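Local coordinates for calcium uptake protein 2, mitochondrial (Homo sapiens, PDB 6LB7) that probably senses calcium through its EF-hands and helps to regulate calcium uptake into mitochondria, at residues Glu191-Gln194 and Phe195-Gly198; Lys204-Phe207 and Ala208-Leu211; Ile237-Asp240 and Glu241-Phe245; Glu285-Asn288 and Asn289-Asp292. One frame throughout, in Å; residues are numbered along the deposited sequence.

Contact 1: residues Glu191-Gln194 and Phe195-Gly198; sequences EFLQ and FSKG
Ser196 N donates to Phe192 O at 2.8 Å, one residue on from the matching i to i+4 bond of Phe195 N to Glu191 O. The same Glu191 O lies in the plane of the Phe195 ring at its edge, 3.3 Å from CD2, while Trp210 and Phe213 meet this ring edge-to-face. Beyond Ser196 the chain leaves the helix: Lys197 takes a positive phi (62°), and Gly198 N turns back to Leu193 O at 3.1 Å, in the carbonyl plane. With a weak bond from Lys197 N to Gln194 O, this is a Schellman motif closing the C-terminal end of helix 173-196. Ser196 OG, set between its own N and carbonyl carbon (chi1 83°), touches Leu193 CD2 at 3.8 Å. It is hydrogen-bonded to Leu199 O and accepts a weak bond from Gly198 N. Bends at chi2 and chi3 curl the Lys197 chain back until NZ gives a bond to Phe195 O at 3.0 Å, which probably offsets some of the negative end of the helix dipole. A water donates to Gln194 O and weakly accepts from the same NZ, whose stronger charged partner is Glu209. At the other end, the Glu191 carboxylate pairs with Arg318 and Arg321.

Contact 2: residues Lys204-Phe207 and Ala208-Leu211; sequences KEDF and AEWL
Phe207 and Trp210 both hold CG opposite the backbone N (chi1 near 170° in both), which sends their rings along the same flank of helix 204-211. The two planes are nearly parallel, 27° apart, but slid past one another so that they barely overlap, with centroids 5.5 Å apart. What touches is Phe207 CE1, 3.7 Å from Trp210 CZ3 and equally near CE3. Phe207 O lies in the indole plane, at the CE3 edge, and also accepts the helical bond of Leu211 N at 2.9 Å. Leu211 CD2 comes more loosely to Phe207 CE2. The other flank is acidic. Glu209 stretches out beside Asp206, their carboxylates turned 71° against each other, with Asp206 OD1 and Glu209 OE1 4.1 Å apart; Glu205 OE2 is 4.5 Å from that same OE1. This crowding of negative charge is probably eased by Arg203, which forms salt bridges to Glu205 and Asp206, and by Lys197, which does so to Glu209. The Glu209 chain also rests on the backbone, its CG 3.2 Å from Glu205 O. Arg318 lies against Trp210 in a cation-pi contact, and Phe242 and Phe245 meet Trp210 and Phe207, respectively, edge-to-face. An amphipathic helix with aromatic side chains turned into a core of neighbouring helices and acidic groups on its other flank is consistent with the helical EF-hand lobes of this protein family.

Contact 3: residues Ile237-Asp240 and Glu241-Phe245; sequences ISLD and EFKSF
Glu241 runs back along the helix axis to Ser238, and the two form a capping box at the start of helix 239-249. The Ser238 hydroxyl, OG, accepts from Glu241 N at 3.0 Å; in return the extended Glu241 side chain brings OE1 to Ser238 N at 3.1 Å, a nearly straight bond (169°) that meets the carboxylate from above its plane. With CG opposite the carbonyl carbon (chi1 -65°), the Glu241 chain passes close to the hydroxyl, CG lying 3.2 Å from Ser238 OG. OE1 also accepts from Asn289, so two N-H groups hold the carboxylate. Were Glu241 an alanine, Ser238 N would probably lose its acceptor and Asn289 ND2 one of its two, and the first turn would be likely to fray. Ile237 crosses Glu241 obliquely, its CG2 3.9 Å from Glu241 CB and also against Phe242 CB. Backbone hydrogen bonds between Ile237 and Met202 join this loop to the one before helix 204-211, a loop pairing as in EF-hand pairs. Farther along, the Lys243 chain is laid over Leu239, with CE 3.7 Å from Leu239 CG, and its NZ forms a salt bridge to Glu189. A water bridges Asp240 OD1 and Lys243 NZ: it donates to OD1 at 2.9 Å and accepts from NZ. A second water donates to Asp240 O at 2.6 Å and lies 2.8 Å from Ser244 OG.

Contact 4: residues Glu285-Asn288 and Asn289-Asp292; sequences ELSN and NILD
Leu291 N points almost straight at Ser287 O (2.9 Å, 174°), and Asp292 N follows with Asn288 O at 2.8 Å, so the loop passes directly into the first turn of helix 288-298. Ser287 occupies the N-cap position, yet its hydroxyl makes no capping bond. It donates instead to Asn289 OD1 at 2.6 Å, in the plane of that amide carbonyl. Asn289 can receive it because chi1 of 49° folds CG between its own N and carbonyl carbon, back towards the helix start. OD1 takes a further weak bond from Ile290 N, while ND2 donates to Glu241 and to Glu235 O, which fixes the flip of the amide. A leucine in its place would probably leave the Ser287 hydroxyl without its acceptor and Glu241 without this donor. On the apolar side, Leu291 reaches back over the loop: CD2 meets Leu286 CB at 4.1 Å and CD1 lies 3.7 Å from Leu286 O. Ile290 CD1 packs on Ser287 OG at 3.8 Å. Leu286 and Leu291 face helix 271-282, Ile290 lies against Phe245 of helix 239-249, and Asp292 forms a salt bridge with Lys204 of helix 204-211.

Contact 2 touches each of the other three contacts. Lys197 NZ of contact 1 meets its Glu209 OE2 at 2.8 Å, and Lys204 NZ reaches Asp292 OD1 of contact 4 at 3.1 Å. Towards contact 3, Trp210 CD2 packs on Phe242 CE2 at 3.6 Å. Contacts 1 and 3 meet through Phe192 CG and Leu239 CD1, 3.4 Å apart. The capping box of contact 3 is tied to contact 4 by a probable hydrogen bond of 2.8 Å from Asn289 ND2 to Glu241 OE1. Contacts 1 and 4 do not touch, their nearest atoms being about 8 Å apart. None of the four supplies a ligand to the bound calcium, held by Asp109, Asp111, Asn113, Met115 and Glu120.

Contact 1: residues Glu191-Gln194 and Phe195-Gly198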
ATOM      1  N   GLU B 191     -13.313  -7.446  23.596  1.00 11.47           N
ATOM      2  CA  GLU B 191     -12.876  -6.135  24.065  1.00 13.18           C
ATOM      3  C   GLU B 191     -14.063  -5.263  24.459  1.00 11.78           C
ATOM      4  O   GLU B 191     -13.995  -4.524  25.443  1.00 12.79           O
ATOM      5  CB  GLU B 191     -12.026  -5.445  22.996  1.00 11.88           C
ATOM      6  CG  GLU B 191     -10.673  -6.131  22.818  1.00 11.37           C
ATOM      7  CD  GLU B 191      -9.699  -5.326  21.987  1.00 16.89           C
ATOM      8  OE1 GLU B 191     -10.137  -4.621  21.042  1.00 12.67           O
ATOM      9  OE2 GLU B 191      -8.489  -5.387  22.297  1.00 19.67           O
ATOM     10  N   PHE B 192     -15.164  -5.339  23.720  1.00 11.19           N
ATOM     11  CA  PHE B 192     -16.335  -4.559  24.102  1.00 14.53           C
ATOM     12  C   PHE B 192     -16.743  -4.844  25.543  1.00 17.41           C
ATOM     13  O   PHE B 192     -16.923  -3.925  26.337  1.00 11.51           O
ATOM     14  CB  PHE B 192     -17.505  -4.856  23.180  1.00 11.29           C
ATOM     15  CG  PHE B 192     -18.738  -4.050  23.509  1.00 12.49           C
ATOM     16  CD1 PHE B 192     -19.723  -4.565  24.346  1.00 11.62           C
ATOM     17  CD2 PHE B 192     -18.896  -2.769  22.994  1.00 11.77           C
ATOM     18  CE1 PHE B 192     -20.854  -3.814  24.652  1.00 21.34           C
ATOM     19  CE2 PHE B 192     -20.018  -2.024  23.282  1.00 12.06           C
ATOM     20  CZ  PHE B 192     -21.001  -2.543  24.113  1.00 14.85           C
ATOM     21  N   LEU B 193     -16.909  -6.123  25.897  1.00 12.08           N
ATOM     22  CA  LEU B 193     -17.343  -6.431  27.258  1.00 13.05           C
ATOM     23  C   LEU B 193     -16.249  -6.171  28.280  1.00 12.20           C
ATOM     24  O   LEU B 193     -16.546  -5.804  29.423  1.00 12.38           O
ATOM     25  CB  LEU B 193     -17.819  -7.869  27.343  1.00 17.51           C
ATOM     26  CG  LEU B 193     -19.242  -7.933  26.781  1.00 32.09           C
ATOM     27  CD1 LEU B 193     -19.619  -9.373  26.465  1.00 32.55           C
ATOM     28  CD2 LEU B 193     -20.234  -7.273  27.757  1.00 28.96           C
ATOM     29  N   GLN B 194     -14.986  -6.351  27.889  1.00 12.18           N
ATOM     30  CA  GLN B 194     -13.885  -6.024  28.788  1.00 15.04           C
ATOM     31  C   GLN B 194     -13.935  -4.551  29.194  1.00 12.47           C
ATOM     32  O   GLN B 194     -13.848  -4.209  30.378  1.00 14.49           O
ATOM     33  CB  GLN B 194     -12.550  -6.374  28.102  1.00 12.06           C
ATOM     34  CG  GLN B 194     -11.316  -6.161  28.915  1.00 13.60           C
ATOM     35  CD  GLN B 194     -11.299  -6.946  30.184  1.00 30.38           C
ATOM     36  OE1 GLN B 194     -11.812  -7.947  30.280  1.00 34.80           O
ATOM     37  NE2 GLN B 194     -10.719  -6.475  31.163  1.00 20.03           N
ATOM     38  N   PHE B 195     -14.127  -3.648  28.237  1.00 11.41           N
ATOM     39  CA  PHE B 195     -14.092  -2.242  28.600  1.00 11.66           C
ATOM     40  C   PHE B 195     -15.452  -1.715  29.019  1.00 11.91           C
ATOM     41  O   PHE B 195     -15.513  -0.737  29.773  1.00 12.18           O
ATOM     42  CB  PHE B 195     -13.495  -1.418  27.441  1.00 11.62           C
ATOM     43  CG  PHE B 195     -12.014  -1.627  27.295  1.00 12.07           C
ATOM     44  CD1 PHE B 195     -11.115  -0.834  27.991  1.00 11.60           C
ATOM     45  CD2 PHE B 195     -11.528  -2.669  26.534  1.00 12.52           C
ATOM     46  CE1 PHE B 195      -9.750  -1.074  27.902  1.00 17.83           C
ATOM     47  CE2 PHE B 195     -10.162  -2.900  26.432  1.00 15.60           C
ATOM     48  CZ  PHE B 195      -9.275  -2.101  27.106  1.00 11.20           C
ATOM     49  N   SER B 196     -16.549  -2.358  28.608  1.00 11.47           N
ATOM     50  CA  SER B 196     -17.816  -1.953  29.213  1.00 15.37           C
ATOM     51  C   SER B 196     -18.000  -2.522  30.616  1.00 13.21           C
ATOM     52  O   SER B 196     -18.982  -2.162  31.275  1.00 12.03           O
ATOM     53  CB  SER B 196     -19.002  -2.364  28.340  1.00 13.20           C
ATOM     54  OG  SER B 196     -19.351  -3.712  28.591  1.00 13.06           O
ATOM     55  N   LYS B 197     -17.074  -3.375  31.075  1.00 11.46           N
ATOM     56  CA  LYS B 197     -17.132  -4.006  32.414  1.00 11.53           C
ATOM     57  C   LYS B 197     -18.354  -4.886  32.576  1.00 15.07           C
ATOM     58  O   LYS B 197     -18.901  -5.008  33.680  1.00 12.45           O
ATOM     59  CB  LYS B 197     -17.090  -2.982  33.552  1.00 19.01           C
ATOM     60  CG  LYS B 197     -15.745  -2.454  33.862  1.00 27.74           C
ATOM     61  CD  LYS B 197     -15.233  -1.604  32.803  1.00 46.39           C
ATOM     62  CE  LYS B 197     -14.470  -0.613  33.214  1.00 59.78           C
ATOM     63  NZ  LYS B 197     -14.005   0.169  32.175  1.00 62.29           N
ATOM     64  N   GLY B 198     -18.860  -5.450  31.479  1.00 16.15           N
ATOM     65  CA  GLY B 198     -20.012  -6.313  31.541  1.00 12.27           C
ATOM     66  C   GLY B 198     -21.344  -5.651  31.249  1.00 18.17           C
ATOM     67  O   GLY B 198     -22.334  -6.367  31.049  1.00 15.10           O
TER
HETATM   68  O   HOH W   1     -11.915  -2.415  31.995  1.00 39.30           O

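Contact 2: residues Lys204-Phe207 and Ala208-Leu211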
ATOM      1  N   LYS B 204     -19.314   6.453  27.001  1.00 14.79           N
ATOM      2  CA  LYS B 204     -18.346   7.177  26.187  1.00 23.82           C
ATOM      3  C   LYS B 204     -16.958   7.119  26.798  1.00 14.59           C
ATOM      4  O   LYS B 204     -15.970   6.970  26.078  1.00 14.33           O
ATOM      5  CB  LYS B 204     -18.787   8.624  25.985  1.00 22.11           C
ATOM      6  CG  LYS B 204     -19.868   8.764  24.921  1.00 21.09           C
ATOM      7  CD  LYS B 204     -20.393  10.198  24.885  1.00 22.74           C
ATOM      8  CE  LYS B 204     -21.358  10.424  23.743  1.00 29.39           C
ATOM      9  NZ  LYS B 204     -21.860  11.862  23.740  1.00 35.91           N
ATOM     10  N   GLU B 205     -16.845   7.209  28.123  1.00 16.57           N
ATOM     11  CA  GLU B 205     -15.499   7.116  28.681  1.00 19.73           C
ATOM     12  C   GLU B 205     -14.969   5.686  28.716  1.00 16.52           C
ATOM     13  O   GLU B 205     -13.751   5.512  28.780  1.00 14.83           O
ATOM     14  CB  GLU B 205     -15.434   7.752  30.081  1.00 21.30           C
ATOM     15  CG  GLU B 205     -16.085   6.992  31.208  1.00 38.91           C
ATOM     16  CD  GLU B 205     -15.776   7.620  32.565  1.00 61.76           C
ATOM     17  OE1 GLU B 205     -15.429   8.819  32.603  1.00 70.68           O
ATOM     18  OE2 GLU B 205     -15.875   6.921  33.594  1.00 67.01           O
ATOM     19  N   ASP B 206     -15.842   4.660  28.695  1.00 16.17           N
ATOM     20  CA  ASP B 206     -15.348   3.287  28.505  1.00 14.97           C
ATOM     21  C   ASP B 206     -14.742   3.116  27.114  1.00 23.29           C
ATOM     22  O   ASP B 206     -13.726   2.439  26.948  1.00 14.02           O
ATOM     23  CB  ASP B 206     -16.468   2.245  28.676  1.00 18.61           C
ATOM     24  CG  ASP B 206     -17.199   2.323  30.016  1.00 21.34           C
ATOM     25  OD1 ASP B 206     -16.606   2.709  31.022  1.00 25.44           O
ATOM     26  OD2 ASP B 206     -18.399   1.946  30.064  1.00 22.98           O
ATOM     27  N   PHE B 207     -15.383   3.684  26.093  1.00 13.73           N
ATOM     28  CA  PHE B 207     -14.808   3.654  24.753  1.00 13.54           C
ATOM     29  C   PHE B 207     -13.492   4.434  24.707  1.00 14.36           C
ATOM     30  O   PHE B 207     -12.525   4.014  24.058  1.00 13.27           O
ATOM     31  CB  PHE B 207     -15.828   4.213  23.756  1.00 13.74           C
ATOM     32  CG  PHE B 207     -15.291   4.375  22.363  1.00 18.77           C
ATOM     33  CD1 PHE B 207     -15.125   3.272  21.545  1.00 13.32           C
ATOM     34  CD2 PHE B 207     -14.937   5.632  21.879  1.00 18.36           C
ATOM     35  CE1 PHE B 207     -14.610   3.413  20.257  1.00 16.03           C
ATOM     36  CE2 PHE B 207     -14.407   5.776  20.602  1.00 17.47           C
ATOM     37  CZ  PHE B 207     -14.253   4.664  19.789  1.00 16.63           C
ATOM     38  N   ALA B 208     -13.422   5.549  25.424  1.00 13.15           N
ATOM     39  CA  ALA B 208     -12.161   6.280  25.490  1.00 13.94           C
ATOM     40  C   ALA B 208     -11.072   5.436  26.141  1.00 13.31           C
ATOM     41  O   ALA B 208      -9.926   5.438  25.685  1.00 12.58           O
ATOM     42  CB  ALA B 208     -12.351   7.592  26.251  1.00 13.46           C
ATOM     43  N   GLU B 209     -11.412   4.703  27.209  1.00 14.11           N
ATOM     44  CA  GLU B 209     -10.426   3.827  27.847  1.00 16.77           C
ATOM     45  C   GLU B 209      -9.928   2.759  26.894  1.00 14.88           C
ATOM     46  O   GLU B 209      -8.727   2.461  26.864  1.00 12.21           O
ATOM     47  CB  GLU B 209     -11.012   3.146  29.079  1.00 16.32           C
ATOM     48  CG  GLU B 209     -11.285   4.020  30.260  1.00 38.34           C
ATOM     49  CD  GLU B 209     -12.102   3.271  31.291  1.00 50.21           C
ATOM     50  OE1 GLU B 209     -12.816   3.913  32.080  1.00 49.12           O
ATOM     51  OE2 GLU B 209     -12.058   2.018  31.282  1.00 58.13           O
ATOM     52  N   TRP B 210     -10.838   2.136  26.134  1.00 12.32           N
ATOM     53  CA  TRP B 210     -10.393   1.210  25.095  1.00 15.06           C
ATOM     54  C   TRP B 210      -9.460   1.909  24.106  1.00 13.22           C
ATOM     55  O   TRP B 210      -8.382   1.404  23.772  1.00 14.26           O
ATOM     56  CB  TRP B 210     -11.610   0.625  24.363  1.00 11.95           C
ATOM     57  CG  TRP B 210     -11.226  -0.151  23.140  1.00 11.69           C
ATOM     58  CD1 TRP B 210     -10.833  -1.474  23.085  1.00 11.46           C
ATOM     59  CD2 TRP B 210     -11.216   0.326  21.785  1.00 11.69           C
ATOM     60  NE1 TRP B 210     -10.576  -1.830  21.789  1.00 11.31           N
ATOM     61  CE2 TRP B 210     -10.805  -0.745  20.973  1.00 11.44           C
ATOM     62  CE3 TRP B 210     -11.502   1.560  21.187  1.00 11.90           C
ATOM     63  CZ2 TRP B 210     -10.660  -0.621  19.583  1.00 18.32           C
ATOM     64  CZ3 TRP B 210     -11.357   1.684  19.798  1.00 11.86           C
ATOM     65  CH2 TRP B 210     -10.941   0.596  19.015  1.00 15.28           C
ATOM     66  N   LEU B 211      -9.857   3.092  23.633  1.00 13.14           N
ATOM     67  CA  LEU B 211      -9.120   3.737  22.546  1.00 17.98           C
ATOM     68  C   LEU B 211      -7.704   4.104  22.975  1.00 17.38           C
ATOM     69  O   LEU B 211      -6.767   4.016  22.177  1.00 12.17           O
ATOM     70  CB  LEU B 211      -9.884   4.978  22.072  1.00 17.58           C
ATOM     71  CG  LEU B 211      -9.346   5.817  20.910  1.00 17.87           C
ATOM     72  CD1 LEU B 211      -9.356   5.027  19.651  1.00 12.49           C
ATOM     73  CD2 LEU B 211     -10.190   7.077  20.730  1.00 18.89           C
TER

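Contact 3: residues Ile237-Asp240 and Glu241-Phe245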
ATOM      1  N   ILE B 237     -22.634   3.743  23.873  1.00 18.72           N
ATOM      2  CA  ILE B 237     -22.257   3.158  22.593  1.00 14.80           C
ATOM      3  C   ILE B 237     -22.658   1.688  22.571  1.00 17.53           C
ATOM      4  O   ILE B 237     -22.356   0.939  23.512  1.00 15.88           O
ATOM      5  CB  ILE B 237     -20.745   3.319  22.355  1.00 15.01           C
ATOM      6  CG1 ILE B 237     -20.404   4.803  22.149  1.00 21.60           C
ATOM      7  CG2 ILE B 237     -20.276   2.438  21.208  1.00 14.25           C
ATOM      8  CD1 ILE B 237     -19.146   5.243  22.859  1.00 19.30           C
ATOM      9  N   SER B 238     -23.320   1.270  21.499  1.00 16.13           N
ATOM     10  CA  SER B 238     -23.707  -0.125  21.347  1.00 19.39           C
ATOM     11  C   SER B 238     -22.557  -0.970  20.797  1.00 13.77           C
ATOM     12  O   SER B 238     -21.575  -0.466  20.235  1.00 15.77           O
ATOM     13  CB  SER B 238     -24.911  -0.257  20.406  1.00 20.36           C
ATOM     14  OG  SER B 238     -24.532  -0.007  19.055  1.00 20.79           O
ATOM     15  N   LEU B 239     -22.717  -2.285  20.921  1.00 13.82           N
ATOM     16  CA  LEU B 239     -21.745  -3.192  20.320  1.00 15.46           C
ATOM     17  C   LEU B 239     -21.618  -2.947  18.813  1.00 22.74           C
ATOM     18  O   LEU B 239     -20.506  -2.907  18.265  1.00 15.70           O
ATOM     19  CB  LEU B 239     -22.149  -4.638  20.603  1.00 13.32           C
ATOM     20  CG  LEU B 239     -21.249  -5.743  20.060  1.00 16.23           C
ATOM     21  CD1 LEU B 239     -19.836  -5.596  20.629  1.00 12.85           C
ATOM     22  CD2 LEU B 239     -21.836  -7.096  20.430  1.00 12.93           C
ATOM     23  N   ASP B 240     -22.749  -2.789  18.121  1.00 17.35           N
ATOM     24  CA  ASP B 240     -22.691  -2.569  16.678  1.00 19.29           C
ATOM     25  C   ASP B 240     -21.956  -1.278  16.342  1.00 12.52           C
ATOM     26  O   ASP B 240     -21.183  -1.235  15.382  1.00 12.45           O
ATOM     27  CB  ASP B 240     -24.102  -2.543  16.071  1.00 21.52           C
ATOM     28  CG  ASP B 240     -24.678  -3.942  15.877  1.00 26.91           C
ATOM     29  OD1 ASP B 240     -23.881  -4.899  15.835  1.00 30.56           O
ATOM     30  OD2 ASP B 240     -25.921  -4.083  15.773  1.00 39.22           O
ATOM     31  N   GLU B 241     -22.204  -0.209  17.101  1.00 13.89           N
ATOM     32  CA  GLU B 241     -21.473   1.030  16.867  1.00 15.25           C
ATOM     33  C   GLU B 241     -19.989   0.844  17.155  1.00 21.03           C
ATOM     34  O   GLU B 241     -19.136   1.398  16.450  1.00 13.67           O
ATOM     35  CB  GLU B 241     -22.064   2.164  17.717  1.00 14.36           C
ATOM     36  CG  GLU B 241     -23.498   2.522  17.312  1.00 21.85           C
ATOM     37  CD  GLU B 241     -24.212   3.461  18.294  1.00 29.98           C
ATOM     38  OE1 GLU B 241     -23.813   3.545  19.483  1.00 23.38           O
ATOM     39  OE2 GLU B 241     -25.193   4.106  17.871  1.00 31.51           O
ATOM     40  N   PHE B 242     -19.658   0.068  18.190  1.00 16.78           N
ATOM     41  CA  PHE B 242     -18.259  -0.206  18.477  1.00 12.62           C
ATOM     42  C   PHE B 242     -17.628  -0.998  17.345  1.00 12.41           C
ATOM     43  O   PHE B 242     -16.515  -0.684  16.905  1.00 12.97           O
ATOM     44  CB  PHE B 242     -18.137  -0.952  19.809  1.00 12.45           C
ATOM     45  CG  PHE B 242     -16.736  -1.323  20.172  1.00 12.18           C
ATOM     46  CD1 PHE B 242     -16.343  -2.649  20.164  1.00 11.91           C
ATOM     47  CD2 PHE B 242     -15.813  -0.343  20.545  1.00 15.96           C
ATOM     48  CE1 PHE B 242     -15.065  -3.006  20.518  1.00 11.71           C
ATOM     49  CE2 PHE B 242     -14.515  -0.691  20.900  1.00 12.00           C
ATOM     50  CZ  PHE B 242     -14.134  -2.017  20.888  1.00 18.88           C
ATOM     51  N   LYS B 243     -18.329  -2.026  16.850  1.00 12.20           N
ATOM     52  CA  LYS B 243     -17.795  -2.832  15.753  1.00 12.04           C
ATOM     53  C   LYS B 243     -17.509  -1.976  14.524  1.00 15.90           C
ATOM     54  O   LYS B 243     -16.498  -2.183  13.841  1.00 12.24           O
ATOM     55  CB  LYS B 243     -18.766  -3.967  15.384  1.00 15.44           C
ATOM     56  CG  LYS B 243     -18.835  -5.093  16.397  1.00 18.89           C
ATOM     57  CD  LYS B 243     -19.911  -6.141  16.023  1.00 17.92           C
ATOM     58  CE  LYS B 243     -19.837  -7.313  16.973  1.00 24.57           C
ATOM     59  NZ  LYS B 243     -20.806  -8.398  16.682  1.00 26.78           N
ATOM     60  N   SER B 244     -18.378  -1.005  14.231  1.00 12.89           N
ATOM     61  CA  SER B 244     -18.161  -0.143  13.066  1.00 17.60           C
ATOM     62  C   SER B 244     -16.885   0.667  13.212  1.00 14.27           C
ATOM     63  O   SER B 244     -16.143   0.834  12.240  1.00 15.52           O
ATOM     64  CB  SER B 244     -19.340   0.809  12.851  1.00 16.48           C
ATOM     65  OG  SER B 244     -20.511   0.053  12.652  1.00 30.94           O
ATOM     66  N   PHE B 245     -16.628   1.203  14.410  1.00 13.71           N
ATOM     67  CA  PHE B 245     -15.373   1.911  14.617  1.00 13.06           C
ATOM     68  C   PHE B 245     -14.187   0.986  14.446  1.00 16.49           C
ATOM     69  O   PHE B 245     -13.176   1.375  13.848  1.00 15.61           O
ATOM     70  CB  PHE B 245     -15.301   2.562  15.993  1.00 13.12           C
ATOM     71  CG  PHE B 245     -14.113   3.466  16.142  1.00 13.97           C
ATOM     72  CD1 PHE B 245     -14.180   4.785  15.704  1.00 14.84           C
ATOM     73  CD2 PHE B 245     -12.912   2.985  16.674  1.00 14.75           C
ATOM     74  CE1 PHE B 245     -13.084   5.624  15.820  1.00 13.86           C
ATOM     75  CE2 PHE B 245     -11.798   3.813  16.793  1.00 12.81           C
ATOM     76  CZ  PHE B 245     -11.889   5.146  16.355  1.00 13.10           C
TER
HETATM   77  O   HOH W   2     -21.466  -2.568  13.173  1.00 26.33           O
HETATM   78  O   HOH W   3     -23.150  -7.471  17.013  1.00 30.52           O

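Contact 4: residues Glu285-Asn288 and Asn289-Asp292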
ATOM      1  N   GLU B 285     -20.674   5.076   7.575  1.00 44.60           N
ATOM      2  CA  GLU B 285     -20.704   6.122   8.578  1.00 35.26           C
ATOM      3  C   GLU B 285     -20.266   5.582   9.935  1.00 29.60           C
ATOM      4  O   GLU B 285     -20.230   4.369  10.180  1.00 37.02           O
ATOM      5  CB  GLU B 285     -22.107   6.721   8.697  1.00 43.34           C
ATOM      6  CG  GLU B 285     -22.659   7.317   7.450  1.00 55.97           C
ATOM      7  CD  GLU B 285     -23.808   8.283   7.706  1.00 65.80           C
ATOM      8  OE1 GLU B 285     -24.934   7.848   7.745  1.00 73.45           O
ATOM      9  OE2 GLU B 285     -23.580   9.467   7.870  1.00 62.70           O
ATOM     10  N   LEU B 286     -19.894   6.505  10.809  1.00 23.89           N
ATOM     11  CA  LEU B 286     -19.741   6.262  12.230  1.00 27.32           C
ATOM     12  C   LEU B 286     -20.863   6.965  12.977  1.00 28.39           C
ATOM     13  O   LEU B 286     -21.355   8.004  12.533  1.00 28.10           O
ATOM     14  CB  LEU B 286     -18.406   6.783  12.727  1.00 16.47           C
ATOM     15  CG  LEU B 286     -17.193   6.081  12.135  1.00 21.73           C
ATOM     16  CD1 LEU B 286     -15.945   6.674  12.738  1.00 16.81           C
ATOM     17  CD2 LEU B 286     -17.274   4.584  12.385  1.00 22.76           C
ATOM     18  N   SER B 287     -21.235   6.411  14.131  1.00 28.36           N
ATOM     19  CA  SER B 287     -22.322   6.978  14.922  1.00 21.84           C
ATOM     20  C   SER B 287     -21.896   8.254  15.646  1.00 28.70           C
ATOM     21  O   SER B 287     -20.716   8.461  15.961  1.00 21.33           O
ATOM     22  CB  SER B 287     -22.818   5.965  15.947  1.00 21.34           C
ATOM     23  OG  SER B 287     -21.755   5.588  16.820  1.00 24.53           O
ATOM     24  N   ASN B 288     -22.904   9.086  15.957  1.00 21.63           N
ATOM     25  CA  ASN B 288     -22.678  10.419  16.512  1.00 22.43           C
ATOM     26  C   ASN B 288     -22.037  10.371  17.890  1.00 19.88           C
ATOM     27  O   ASN B 288     -21.205  11.223  18.215  1.00 26.27           O
ATOM     28  CB  ASN B 288     -24.004  11.174  16.601  1.00 34.71           C
ATOM     29  CG  ASN B 288     -24.557  11.535  15.245  1.00 45.21           C
ATOM     30  OD1 ASN B 288     -23.818  11.934  14.350  1.00 40.87           O
ATOM     31  ND2 ASN B 288     -25.869  11.403  15.087  1.00 56.56           N
ATOM     32  N   ASN B 289     -22.448   9.426  18.743  1.00 17.84           N
ATOM     33  CA  ASN B 289     -21.796   9.333  20.048  1.00 27.11           C
ATOM     34  C   ASN B 289     -20.294   9.072  19.904  1.00 26.63           C
ATOM     35  O   ASN B 289     -19.492   9.606  20.684  1.00 22.20           O
ATOM     36  CB  ASN B 289     -22.477   8.258  20.927  1.00 21.40           C
ATOM     37  CG  ASN B 289     -22.672   6.906  20.212  1.00 22.65           C
ATOM     38  OD1 ASN B 289     -22.119   6.646  19.135  1.00 31.68           O
ATOM     39  ND2 ASN B 289     -23.477   6.034  20.827  1.00 21.31           N
ATOM     40  N   ILE B 290     -19.891   8.291  18.896  1.00 28.61           N
ATOM     41  CA  ILE B 290     -18.469   8.015  18.698  1.00 23.23           C
ATOM     42  C   ILE B 290     -17.766   9.208  18.057  1.00 17.97           C
ATOM     43  O   ILE B 290     -16.678   9.610  18.496  1.00 19.68           O
ATOM     44  CB  ILE B 290     -18.270   6.725  17.879  1.00 20.88           C
ATOM     45  CG1 ILE B 290     -18.470   5.491  18.778  1.00 14.86           C
ATOM     46  CG2 ILE B 290     -16.830   6.657  17.315  1.00 18.94           C
ATOM     47  CD1 ILE B 290     -18.445   4.198  18.042  1.00 19.07           C
ATOM     48  N   LEU B 291     -18.371   9.796  17.018  1.00 18.35           N
ATOM     49  CA  LEU B 291     -17.815  11.025  16.446  1.00 24.83           C
ATOM     50  C   LEU B 291     -17.634  12.082  17.522  1.00 26.19           C
ATOM     51  O   LEU B 291     -16.597  12.753  17.589  1.00 22.35           O
ATOM     52  CB  LEU B 291     -18.721  11.578  15.343  1.00 23.69           C
ATOM     53  CG  LEU B 291     -18.884  10.782  14.052  1.00 29.04           C
ATOM     54  CD1 LEU B 291     -19.994  11.377  13.212  1.00 34.57           C
ATOM     55  CD2 LEU B 291     -17.586  10.737  13.269  1.00 21.66           C
ATOM     56  N   ASP B 292     -18.647  12.245  18.375  1.00 24.72           N
ATOM     57  CA  ASP B 292     -18.561  13.244  19.433  1.00 20.80           C
ATOM     58  C   ASP B 292     -17.434  12.930  20.406  1.00 21.71           C
ATOM     59  O   ASP B 292     -16.729  13.834  20.860  1.00 23.13           O
ATOM     60  CB  ASP B 292     -19.893  13.331  20.180  1.00 29.80           C
ATOM     61  CG  ASP B 292     -19.872  14.371  21.286  1.00 44.64           C
ATOM     62  OD1 ASP B 292     -19.942  13.987  22.475  1.00 50.92           O
ATOM     63  OD2 ASP B 292     -19.772  15.574  20.965  1.00 57.21           O
TER